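Local coordinates for protein 4'-phospho-dehydrooxetanocin synthase (Bacillus megaterium, PDB 5UL3) that catalyses the oxidative ring contraction of dAMP to an oxetane aldehyde in oxetanocin A biosynthesis, using cobalamin, a [4Fe-4S] cluster and S-adenosylmethionine, at residues D484-N489 and Y643-L648; Y539-M544 and H638-Y643. All blocks are in the same frame, centred on the assembly; numbering follows the deposited sequence.

Both contacts bear on helix 620-648 and share Y643, their centres lying about 10 Å apart. Contact 2 is nested inside the chain loop that contact 1 closes. Contact 1, the farther from the chain's centre, sets residues 643-648 of that helix against helix 484-493; contact 2 sets an earlier part of it against the loop 539-544. Each is mostly buried and apolar, but their edges differ. In contact 1 the methylenes of a partly exposed lysine cross a valine, while in contact 2 ethanediol molecules fill in beside the loop, one of them linking the segments. Contact 2 is the nearer to cofactors, though neither is itself an annotated site.

Contact 1. Residues D484-N489 and Y643-L648; sequences DNLKEN and YLVYNL
K487 and V645 meet across two helical segments, 484-489 and 643-648, whose nearest CA atoms, K487 CA and V645 CA, are 7.6 Å apart. V645 carries the whole second side of the contact, directing its CB toward the other helix and dividing its two methyls between two neighbours. CG1, anti to the backbone N (chi1 172°), meets the lysine, and CG2 meets L486. The CB of K487 does not point at the valine; its chain comes nearer farther out and crosses V645 at a slant. K487 CE lies 3.7 Å from V645 CG1, and K487 CG lies 3.8 Å from V645 CG1. These paired distances follow from the extended chain beyond CG, which takes the methylenes across the valine while carrying the ammonium past it. There K487 NZ bonds to S649 OG, of the residue following the segment, with D651 as a weak, long ion-pair partner. Beside this, L486 CD1 comes to 4.2 Å from V645 CG2, a looser touch; L486 also packs on N590 and L593 of helix 588-617.

Within segment 643-648, the N647 side chain turns back to Y643, four residues earlier. N647 ND2 donates to Y643 O at 2.9 Å from above the carbonyl plane, while the backbone N647 N reaches the same oxygen from the opposite face. N647 ND2 also lies over the centre of the Y643 ring, which would suit a weak N-H...pi contact.

Only 127 Å² is buried between the segments, both sides summed, and no polar pair joins them directly. Their chemistry is therefore plain helix-helix packing between the radical SAM core region and the later helices: a valine meets a leucine and lysine methylenes, while the lysine's ammonium finds its hydrogen-bond partner, S649, outside the two segments.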
loop_
_atom_site.group_PDB
_atom_site.type_symbol
_atom_site.label_atom_id
_atom_site.label_comp_id
_atom_site.label_asym_id
_atom_site.label_seq_id
_atom_site.Cartn_x
_atom_site.Cartn_y
_atom_site.Cartn_z
ATOM N N ASP A 484 1.851 26.745 -19.900
ATOM C CA ASP A 484 2.196 27.504 -18.695
ATOM C C ASP A 484 2.389 26.594 -17.483
ATOM O O ASP A 484 3.329 26.775 -16.704
ATOM C CB ASP A 484 1.114 28.542 -18.379
ATOM C CG ASP A 484 1.191 29.766 -19.269
ATOM O OD1 ASP A 484 2.129 29.854 -20.088
ATOM O OD2 ASP A 484 0.306 30.641 -19.135
ATOM N N ASN A 485 1.471 25.644 -17.276
ATOM C CA ASN A 485 1.583 24.772 -16.102
ATOM C C ASN A 485 2.833 23.896 -16.165
ATOM O O ASN A 485 3.420 23.590 -15.118
ATOM C CB ASN A 485 0.354 23.874 -15.961
ATOM C CG ASN A 485 -0.918 24.640 -15.609
ATOM O OD1 ASN A 485 -1.988 24.062 -15.586
ATOM N ND2 ASN A 485 -0.805 25.940 -15.361
ATOM N N LEU A 486 3.252 23.482 -17.364
ATOM C CA LEU A 486 4.492 22.707 -17.460
ATOM C C LEU A 486 5.692 23.565 -17.097
ATOM O O LEU A 486 6.587 23.112 -16.378
ATOM C CB LEU A 486 4.663 22.111 -18.861
ATOM C CG LEU A 486 3.570 21.165 -19.385
ATOM C CD1 LEU A 486 3.889 20.731 -20.808
ATOM C CD2 LEU A 486 3.347 19.938 -18.461
ATOM N N LYS A 487 5.736 24.808 -17.584
ATOM C CA LYS A 487 6.828 25.697 -17.207
ATOM C C LYS A 487 6.853 25.923 -15.704
ATOM O O LYS A 487 7.929 25.938 -15.094
ATOM C CB LYS A 487 6.699 27.032 -17.944
ATOM C CG LYS A 487 6.814 26.893 -19.446
ATOM C CD LYS A 487 6.870 28.274 -20.125
ATOM C CE LYS A 487 7.147 28.149 -21.616
ATOM N NZ LYS A 487 7.264 29.488 -22.292
ATOM N N GLU A 488 5.682 26.127 -15.098
ATOM C CA GLU A 488 5.610 26.295 -13.650
ATOM C C GLU A 488 6.102 25.041 -12.933
ATOM O O GLU A 488 6.819 25.125 -11.928
ATOM C CB GLU A 488 4.177 26.621 -13.228
ATOM C CG GLU A 488 3.668 27.985 -13.708
ATOM C CD GLU A 488 2.144 28.040 -13.818
ATOM O OE1 GLU A 488 1.463 27.191 -13.213
ATOM O OE2 GLU A 488 1.623 28.935 -14.524
ATOM N N ASN A 489 5.726 23.870 -13.443
ATOM C CA ASN A 489 6.187 22.614 -12.848
ATOM C C ASN A 489 7.702 22.483 -12.925
ATOM O O ASN A 489 8.357 22.111 -11.945
ATOM C CB ASN A 489 5.520 21.442 -13.556
ATOM C CG ASN A 489 4.144 21.153 -13.012
ATOM O OD1 ASN A 489 3.760 21.681 -11.974
ATOM N ND2 ASN A 489 3.399 20.310 -13.704
ATOM N N TYR A 643 13.649 20.943 -22.612
ATOM C CA TYR A 643 14.084 21.124 -23.993
ATOM C C TYR A 643 12.907 21.083 -24.962
ATOM O O TYR A 643 12.838 21.896 -25.895
ATOM C CB TYR A 643 15.111 20.047 -24.322
ATOM C CG TYR A 643 15.741 20.125 -25.694
ATOM C CD1 TYR A 643 16.601 21.159 -26.028
ATOM C CD2 TYR A 643 15.507 19.136 -26.632
ATOM C CE1 TYR A 643 17.199 21.217 -27.285
ATOM C CE2 TYR A 643 16.106 19.180 -27.890
ATOM C CZ TYR A 643 16.942 20.222 -28.210
ATOM O OH TYR A 643 17.519 20.258 -29.461
ATOM N N LEU A 644 11.975 20.143 -24.769
ATOM C CA LEU A 644 10.792 20.092 -25.628
ATOM C C LEU A 644 9.951 21.360 -25.501
ATOM O O LEU A 644 9.494 21.913 -26.511
ATOM C CB LEU A 644 9.954 18.852 -25.303
ATOM C CG LEU A 644 10.567 17.491 -25.662
ATOM C CD1 LEU A 644 9.743 16.342 -25.070
ATOM C CD2 LEU A 644 10.657 17.346 -27.159
ATOM N N VAL A 645 9.738 21.839 -24.272
ATOM C CA VAL A 645 8.942 23.048 -24.062
ATOM C C VAL A 645 9.671 24.264 -24.627
ATOM O O VAL A 645 9.049 25.183 -25.181
ATOM C CB VAL A 645 8.613 23.224 -22.566
ATOM C CG1 VAL A 645 7.952 24.596 -22.290
ATOM C CG2 VAL A 645 7.697 22.104 -22.090
ATOM N N TYR A 646 11.000 24.287 -24.501
ATOM C CA TYR A 646 11.782 25.377 -25.074
ATOM C C TYR A 646 11.610 25.448 -26.584
ATOM O O TYR A 646 11.493 26.538 -27.154
ATOM C CB TYR A 646 13.261 25.212 -24.737
ATOM C CG TYR A 646 14.098 26.351 -25.269
ATOM C CD1 TYR A 646 14.190 27.550 -24.570
ATOM C CD2 TYR A 646 14.781 26.238 -26.476
ATOM C CE1 TYR A 646 14.948 28.602 -25.052
ATOM C CE2 TYR A 646 15.541 27.286 -26.967
ATOM C CZ TYR A 646 15.621 28.463 -26.249
ATOM O OH TYR A 646 16.372 29.509 -26.734
ATOM N N ASN A 647 11.609 24.291 -27.249
ATOM C CA ASN A 647 11.503 24.268 -28.699
ATOM C C ASN A 647 10.104 24.621 -29.173
ATOM O O ASN A 647 9.920 24.921 -30.358
ATOM C CB ASN A 647 11.920 22.901 -29.228
ATOM C CG ASN A 647 13.428 22.792 -29.430
ATOM O OD1 ASN A 647 13.972 23.344 -30.387
ATOM N ND2 ASN A 647 14.110 22.085 -28.528
ATOM N N LEU A 648 9.122 24.598 -28.276
ATOM C CA LEU A 648 7.776 25.052 -28.590
ATOM C C LEU A 648 7.534 26.490 -28.172
ATOM O O LEU A 648 6.742 27.185 -28.812
ATOM C CB LEU A 648 6.733 24.165 -27.901
ATOM C CG LEU A 648 6.704 22.672 -28.216
ATOM C CD1 LEU A 648 5.789 21.965 -27.220
ATOM C CD2 LEU A 648 6.226 22.440 -29.624
#

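Contact 2. Residues Y539-M544 and H638-Y643; sequences YMLASM and HFLLKY. With EDO (1,2-ethanediol), chain H; EDO (1,2-ethanediol), chain I; EDO (1,2-ethanediol), chain B.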
loop_
_atom_site.group_PDB
_atom_site.type_symbol
_atom_site.label_atom_id
_atom_site.label_comp_id
_atom_site.label_asym_id
_atom_site.label_seq_id
_atom_site.Cartn_x
_atom_site.Cartn_y
_atom_site.Cartn_z
ATOM N N TYR A 539 8.411 9.096 -9.749
ATOM C CA TYR A 539 8.296 8.645 -11.132
ATOM C C TYR A 539 8.356 9.878 -12.017
ATOM O O TYR A 539 7.455 10.723 -11.967
ATOM C CB TYR A 539 6.997 7.873 -11.361
ATOM C CG TYR A 539 6.882 7.217 -12.721
ATOM C CD1 TYR A 539 6.504 7.952 -13.843
ATOM C CD2 TYR A 539 7.126 5.863 -12.880
ATOM C CE1 TYR A 539 6.382 7.363 -15.076
ATOM C CE2 TYR A 539 7.009 5.258 -14.125
ATOM C CZ TYR A 539 6.632 6.013 -15.216
ATOM O OH TYR A 539 6.508 5.421 -16.451
ATOM N N MET A 540 9.406 9.973 -12.823
ATOM C CA MET A 540 9.639 11.166 -13.629
ATOM C C MET A 540 8.706 11.201 -14.838
ATOM O O MET A 540 8.389 10.167 -15.434
ATOM C CB MET A 540 11.088 11.200 -14.105
ATOM C CG MET A 540 12.129 11.302 -13.009
ATOM S SD MET A 540 12.236 12.944 -12.304
ATOM C CE MET A 540 13.016 13.824 -13.661
ATOM N N LEU A 541 8.287 12.421 -15.207
ATOM C CA LEU A 541 7.532 12.669 -16.432
ATOM C C LEU A 541 6.187 11.940 -16.442
ATOM O O LEU A 541 5.720 11.498 -17.491
ATOM C CB LEU A 541 8.365 12.286 -17.663
ATOM C CG LEU A 541 9.750 12.947 -17.731
ATOM C CD1 LEU A 541 10.522 12.425 -18.938
ATOM C CD2 LEU A 541 9.666 14.463 -17.786
ATOM N N ALA A 542 5.550 11.805 -15.279
ATOM C CA ALA A 542 4.344 11.005 -15.186
ATOM C C ALA A 542 3.141 11.757 -15.751
ATOM O O ALA A 542 3.050 12.983 -15.655
ATOM C CB ALA A 542 4.065 10.620 -13.731
ATOM N N SER A 543 2.200 10.999 -16.311
ATOM C CA SER A 543 0.946 11.537 -16.824
ATOM C C SER A 543 -0.233 10.987 -16.040
ATOM O O SER A 543 -0.206 9.851 -15.541
ATOM C CB SER A 543 0.744 11.207 -18.302
ATOM O OG SER A 543 1.699 11.876 -19.093
ATOM N N MET A 544 -1.275 11.805 -15.949
ATOM C CA MET A 544 -2.460 11.461 -15.178
ATOM C C MET A 544 -3.114 10.198 -15.716
ATOM O O MET A 544 -3.339 10.061 -16.925
ATOM C CB MET A 544 -3.462 12.614 -15.217
ATOM C CG MET A 544 -4.796 12.300 -14.532
ATOM S SD MET A 544 -4.689 12.148 -12.741
ATOM C CE MET A 544 -4.319 13.820 -12.243
ATOM N N HIS A 638 14.713 14.914 -16.900
ATOM C CA HIS A 638 14.078 16.174 -16.528
ATOM C C HIS A 638 14.275 17.222 -17.617
ATOM O O HIS A 638 13.327 17.904 -18.031
ATOM C CB HIS A 638 14.626 16.709 -15.207
ATOM C CG HIS A 638 14.157 18.101 -14.915
ATOM N ND1 HIS A 638 12.929 18.361 -14.345
ATOM C CD2 HIS A 638 14.713 19.308 -15.179
ATOM C CE1 HIS A 638 12.759 19.670 -14.248
ATOM N NE2 HIS A 638 13.826 20.267 -14.750
ATOM N N PHE A 639 15.506 17.382 -18.082
ATOM C CA PHE A 639 15.747 18.471 -19.012
ATOM C C PHE A 639 15.307 18.138 -20.426
ATOM O O PHE A 639 15.219 19.049 -21.257
ATOM C CB PHE A 639 17.213 18.889 -18.947
ATOM C CG PHE A 639 17.537 19.664 -17.710
ATOM C CD1 PHE A 639 17.029 20.945 -17.534
ATOM C CD2 PHE A 639 18.299 19.108 -16.702
ATOM C CE1 PHE A 639 17.299 21.670 -16.372
ATOM C CE2 PHE A 639 18.563 19.817 -15.538
ATOM C CZ PHE A 639 18.067 21.098 -15.370
ATOM N N LEU A 640 14.983 16.874 -20.701
ATOM C CA LEU A 640 14.277 16.549 -21.934
ATOM C C LEU A 640 13.000 17.368 -22.060
ATOM O O LEU A 640 12.750 17.997 -23.095
ATOM C CB LEU A 640 13.939 15.065 -21.985
ATOM C CG LEU A 640 12.851 14.733 -23.005
ATOM C CD1 LEU A 640 13.385 14.834 -24.472
ATOM C CD2 LEU A 640 12.239 13.368 -22.731
ATOM N N LEU A 641 12.165 17.355 -21.015
ATOM C CA LEU A 641 10.914 18.101 -21.085
ATOM C C LEU A 641 11.166 19.603 -21.173
ATOM O O LEU A 641 10.458 20.315 -21.897
ATOM C CB LEU A 641 10.025 17.777 -19.886
ATOM C CG LEU A 641 8.661 18.453 -19.947
ATOM C CD1 LEU A 641 8.015 18.178 -21.297
ATOM C CD2 LEU A 641 7.779 17.934 -18.806
ATOM N N LYS A 642 12.163 20.108 -20.443
ATOM C CA LYS A 642 12.484 21.525 -20.557
ATOM C C LYS A 642 12.918 21.860 -21.980
ATOM O O LYS A 642 12.541 22.906 -22.524
ATOM C CB LYS A 642 13.567 21.906 -19.547
ATOM C CG LYS A 642 13.753 23.401 -19.380
ATOM C CD LYS A 642 14.767 23.711 -18.293
ATOM C CE LYS A 642 14.592 25.125 -17.737
ATOM N NZ LYS A 642 13.363 25.353 -16.885
ATOM N N TYR A 643 13.649 20.943 -22.612
ATOM C CA TYR A 643 14.084 21.124 -23.993
ATOM C C TYR A 643 12.907 21.083 -24.962
ATOM O O TYR A 643 12.838 21.896 -25.895
ATOM C CB TYR A 643 15.111 20.047 -24.322
ATOM C CG TYR A 643 15.741 20.125 -25.694
ATOM C CD1 TYR A 643 16.601 21.159 -26.028
ATOM C CD2 TYR A 643 15.507 19.136 -26.632
ATOM C CE1 TYR A 643 17.199 21.217 -27.285
ATOM C CE2 TYR A 643 16.106 19.180 -27.890
ATOM C CZ TYR A 643 16.942 20.222 -28.210
ATOM O OH TYR A 643 17.519 20.258 -29.461
HETATM C C1 EDO H . 10.288 16.005 -14.031
HETATM O O1 EDO H . 11.362 16.529 -13.240
HETATM C C2 EDO H . 9.309 15.325 -13.072
HETATM O O2 EDO H . 8.178 14.885 -13.815
HETATM C C1 EDO I . 9.976 7.160 -15.289
HETATM O O1 EDO I . 10.492 8.422 -15.721
HETATM C C2 EDO I . 11.109 6.138 -15.303
HETATM O O2 EDO I . 12.307 6.736 -14.790
HETATM C C1 EDO B . 13.867 7.524 -11.874
HETATM O O1 EDO B . 14.557 8.554 -12.607
HETATM C C2 EDO B . 12.442 7.976 -11.536
HETATM O O2 EDO B . 11.655 8.117 -12.736
#
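L541 forms the continuous, buried apolar side of this contact, pointing from the irregular loop 539-544 toward helix segment 638-643. Its two methyls part: L541 CD2 lies 3.9 Å from L641 CB, and L541 CD1 reaches L640 CD2 at 4.3 Å. L541 and L641 run alongside each other in opposing senses, and L541 CD2 is also 4.1 Å from L641 CD2. C597 of helix 588-617 also packs on L541.

The other side is a single short touch bordered by ethanediol, probably from the crystallisation liquor. The M540 chain, bent at chi2 and chi3 (-75° and -72°), brings M540 CE to 3.6 Å from H638 CB. Alongside, one diol spans the segments: L541 N donates to its O2 at 2.8 Å, and its O1 pairs with H638 ND1 at 2.7 Å, in the plane of the imidazole and nearly straight (167°). At the ring's other nitrogen, H638 NE2 bonds to E494, so hydrogen bonds at both nitrogens constrain its rotation. Two further diols bind M540 N and M540 O.

The whole is a loop-on-helix packing in which a loop within the radical SAM core rests on helix 620-648, among the later helices; the side chain of L541 is about 11 Å from that of E545, which binds S-adenosylmethionine.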